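Local coordinates for protein DNA polymerase sliding clamp 2 (Thermococcus kodakarensis, PDB 3LX2) that forms a homotrimeric ring that probably encircles DNA and acts as a sliding clamp, tethering DNA polymerase and other proteins to DNA during replication, at residues W130-V135 with T194-A199. Residues are numbered along the deposited sequence; the frame is centred on the assembly and turned at random.
Sequences WTVKAV and TKAKSA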
ATOM      1  N   TRP A 130      -6.852 -37.903 -16.844  1.00 71.05           N
ATOM      2  CA  TRP A 130      -7.145 -36.538 -17.248  1.00 69.02           C
ATOM      3  C   TRP A 130      -7.582 -36.538 -18.690  1.00 67.52           C
ATOM      4  O   TRP A 130      -6.910 -37.081 -19.548  1.00 68.23           O
ATOM      5  CB  TRP A 130      -5.933 -35.610 -17.084  1.00 68.99           C
ATOM      6  CG  TRP A 130      -5.555 -35.281 -15.662  1.00 68.59           C
ATOM      7  CD1 TRP A 130      -6.357 -34.736 -14.683  1.00 68.17           C
ATOM      8  CD2 TRP A 130      -4.273 -35.461 -15.066  1.00 68.24           C
ATOM      9  NE1 TRP A 130      -5.645 -34.576 -13.515  1.00 66.36           N
ATOM     10  CE2 TRP A 130      -4.366 -35.018 -13.721  1.00 67.76           C
ATOM     11  CE3 TRP A 130      -3.052 -35.951 -15.534  1.00 68.46           C
ATOM     12  CZ2 TRP A 130      -3.283 -35.051 -12.850  1.00 68.22           C
ATOM     13  CZ3 TRP A 130      -1.973 -35.974 -14.666  1.00 69.45           C
ATOM     14  CH2 TRP A 130      -2.097 -35.527 -13.339  1.00 69.11           C
ATOM     15  N   THR A 131      -8.716 -35.922 -18.962  1.00 65.78           N
ATOM     16  CA  THR A 131      -9.178 -35.789 -20.337  1.00 63.70           C
ATOM     17  C   THR A 131      -8.789 -34.448 -20.948  1.00 62.27           C
ATOM     18  O   THR A 131      -8.535 -34.375 -22.143  1.00 63.27           O
ATOM     19  CB  THR A 131     -10.712 -36.145 -20.495  1.00 64.00           C
ATOM     20  OG1 THR A 131     -11.537 -35.306 -19.669  1.00 62.65           O
ATOM     21  CG2 THR A 131     -10.943 -37.619 -20.076  1.00 64.27           C
ATOM     22  N   VAL A 132      -8.699 -33.385 -20.151  1.00 59.90           N
ATOM     23  CA  VAL A 132      -8.259 -32.093 -20.701  1.00 57.67           C
ATOM     24  C   VAL A 132      -6.811 -31.795 -20.345  1.00 56.25           C
ATOM     25  O   VAL A 132      -6.326 -32.253 -19.314  1.00 57.50           O
ATOM     26  CB  VAL A 132      -9.137 -30.919 -20.194  1.00 57.63           C
ATOM     27  CG1 VAL A 132      -8.683 -29.595 -20.785  1.00 55.31           C
ATOM     28  CG2 VAL A 132     -10.590 -31.155 -20.538  1.00 58.05           C
ATOM     29  N   LYS A 133      -6.133 -31.018 -21.175  1.00 53.90           N
ATOM     30  CA  LYS A 133      -4.849 -30.447 -20.809  1.00 52.57           C
ATOM     31  C   LYS A 133      -4.699 -29.135 -21.534  1.00 51.31           C
ATOM     32  O   LYS A 133      -4.945 -29.074 -22.741  1.00 51.94           O
ATOM     33  CB  LYS A 133      -3.653 -31.344 -21.149  1.00 52.94           C
ATOM     34  CG  LYS A 133      -2.371 -30.503 -21.277  1.00 55.12           C
ATOM     35  CD  LYS A 133      -1.103 -31.260 -21.628  1.00 62.47           C
ATOM     36  CE  LYS A 133       0.150 -30.514 -21.091  1.00 66.34           C
ATOM     37  NZ  LYS A 133       1.429 -30.972 -21.740  1.00 69.72           N
ATOM     38  N   ALA A 134      -4.250 -28.097 -20.822  1.00 49.04           N
ATOM     39  CA  ALA A 134      -4.114 -26.803 -21.433  1.00 47.05           C
ATOM     40  C   ALA A 134      -2.877 -26.135 -20.926  1.00 46.34           C
ATOM     41  O   ALA A 134      -2.339 -26.569 -19.933  1.00 47.15           O
ATOM     42  CB  ALA A 134      -5.318 -25.970 -21.156  1.00 46.50           C
ATOM     43  N   VAL A 135      -2.403 -25.113 -21.629  1.00 45.53           N
ATOM     44  CA  VAL A 135      -1.350 -24.248 -21.112  1.00 45.43           C
ATOM     45  C   VAL A 135      -1.947 -22.865 -21.195  1.00 46.63           C
ATOM     46  O   VAL A 135      -2.434 -22.451 -22.253  1.00 47.29           O
ATOM     47  CB  VAL A 135      -0.022 -24.256 -21.953  1.00 45.20           C
ATOM     48  CG1 VAL A 135       1.097 -23.546 -21.187  1.00 43.62           C
ATOM     49  CG2 VAL A 135       0.419 -25.683 -22.302  1.00 41.91           C
ATOM     50  N   THR A 194     -14.696 -34.758 -25.499  1.00 87.58           N
ATOM     51  CA  THR A 194     -15.580 -33.683 -25.919  1.00 87.55           C
ATOM     52  C   THR A 194     -16.430 -33.014 -24.811  1.00 87.08           C
ATOM     53  O   THR A 194     -16.801 -31.848 -24.948  1.00 87.33           O
ATOM     54  CB  THR A 194     -16.408 -34.137 -27.176  1.00 88.16           C
ATOM     55  OG1 THR A 194     -15.975 -33.385 -28.321  1.00 88.76           O
ATOM     56  CG2 THR A 194     -17.950 -34.002 -26.983  1.00 88.58           C
ATOM     57  N   LYS A 195     -16.731 -33.722 -23.722  1.00 86.03           N
ATOM     58  CA  LYS A 195     -17.442 -33.088 -22.603  1.00 84.83           C
ATOM     59  C   LYS A 195     -16.617 -33.257 -21.338  1.00 83.47           C
ATOM     60  O   LYS A 195     -16.317 -34.395 -20.964  1.00 83.54           O
ATOM     61  CB  LYS A 195     -18.840 -33.700 -22.386  1.00 85.39           C
ATOM     62  CG  LYS A 195     -19.628 -34.115 -23.658  1.00 86.63           C
ATOM     63  CD  LYS A 195     -21.120 -34.325 -23.387  1.00 87.70           C
ATOM     64  CE  LYS A 195     -21.889 -32.991 -23.367  1.00 88.97           C
ATOM     65  NZ  LYS A 195     -23.311 -33.138 -22.910  1.00 89.31           N
ATOM     66  N   ALA A 196     -16.260 -32.145 -20.677  1.00 81.50           N
ATOM     67  CA  ALA A 196     -15.404 -32.204 -19.454  1.00 79.33           C
ATOM     68  C   ALA A 196     -15.675 -31.124 -18.384  1.00 77.30           C
ATOM     69  O   ALA A 196     -15.483 -29.941 -18.639  1.00 76.71           O
ATOM     70  CB  ALA A 196     -13.931 -32.209 -19.844  1.00 79.30           C
ATOM     71  N   LYS A 197     -16.074 -31.545 -17.183  1.00 75.04           N
ATOM     72  CA  LYS A 197     -16.558 -30.595 -16.173  1.00 73.06           C
ATOM     73  C   LYS A 197     -16.252 -30.967 -14.698  1.00 71.07           C
ATOM     74  O   LYS A 197     -16.660 -32.024 -14.211  1.00 71.08           O
ATOM     75  CB  LYS A 197     -18.070 -30.331 -16.368  1.00 73.33           C
ATOM     76  CG  LYS A 197     -18.698 -29.417 -15.316  1.00 74.86           C
ATOM     77  CD  LYS A 197     -20.217 -29.612 -15.134  1.00 76.97           C
ATOM     78  CE  LYS A 197     -21.043 -28.767 -16.117  1.00 78.81           C
ATOM     79  NZ  LYS A 197     -22.319 -28.217 -15.523  1.00 78.58           N
ATOM     80  N   SER A 198     -15.573 -30.059 -13.986  1.00 68.16           N
ATOM     81  CA  SER A 198     -15.390 -30.205 -12.540  1.00 64.77           C
ATOM     82  C   SER A 198     -15.338 -28.872 -11.765  1.00 61.80           C
ATOM     83  O   SER A 198     -15.142 -27.791 -12.356  1.00 61.43           O
ATOM     84  CB  SER A 198     -14.121 -31.007 -12.266  1.00 65.40           C
ATOM     85  OG  SER A 198     -13.814 -30.960 -10.886  1.00 66.02           O
ATOM     86  N   ALA A 199     -15.486 -28.979 -10.445  1.00 57.07           N
ATOM     87  CA  ALA A 199     -15.448 -27.836  -9.563  1.00 53.28           C
ATOM     88  C   ALA A 199     -14.384 -27.953  -8.475  1.00 50.69           C
ATOM     89  O   ALA A 199     -14.260 -28.993  -7.799  1.00 48.66           O
ATOM     90  CB  ALA A 199     -16.808 -27.611  -8.906  1.00 52.98           C
TER
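The methyl group of A196 meets the side chains of T131 and V132, where the chain enters strand 132-137. Its closest partner is V132, whose CG2 lies 3.6 Å from A196 CB, a purely apolar touch between methyl groups. V132 CG1 stands anti to the backbone N (chi1 -179°), which turns the other branch, CG2, outward to A196. T131 adds the second touch through its hydroxyl, OG1 sitting 3.9 Å from A196 CB; with chi1 at 59° the hydroxyl is flanked by both backbone branches and reaches the methyl, while CG2 turns aside. The contact is small, some 80 Å² over both sides, and belongs to the C-terminal domain of the PCNA fold, where it joins two antiparallel sheets: V132 comes from the long one, and A196 lies at the edge strand 196-201 of the four-stranded one. That two consecutive residues both direct side chains at one methyl is consistent with a classic beta bulge, T131 and V132 being paired together opposite F222 and each bonded to it through the backbone. On the other flank T131 bonds to the backbone of K192, while H191 touches both V132 and A196, and A159 of strand 154-159 also packs on V132.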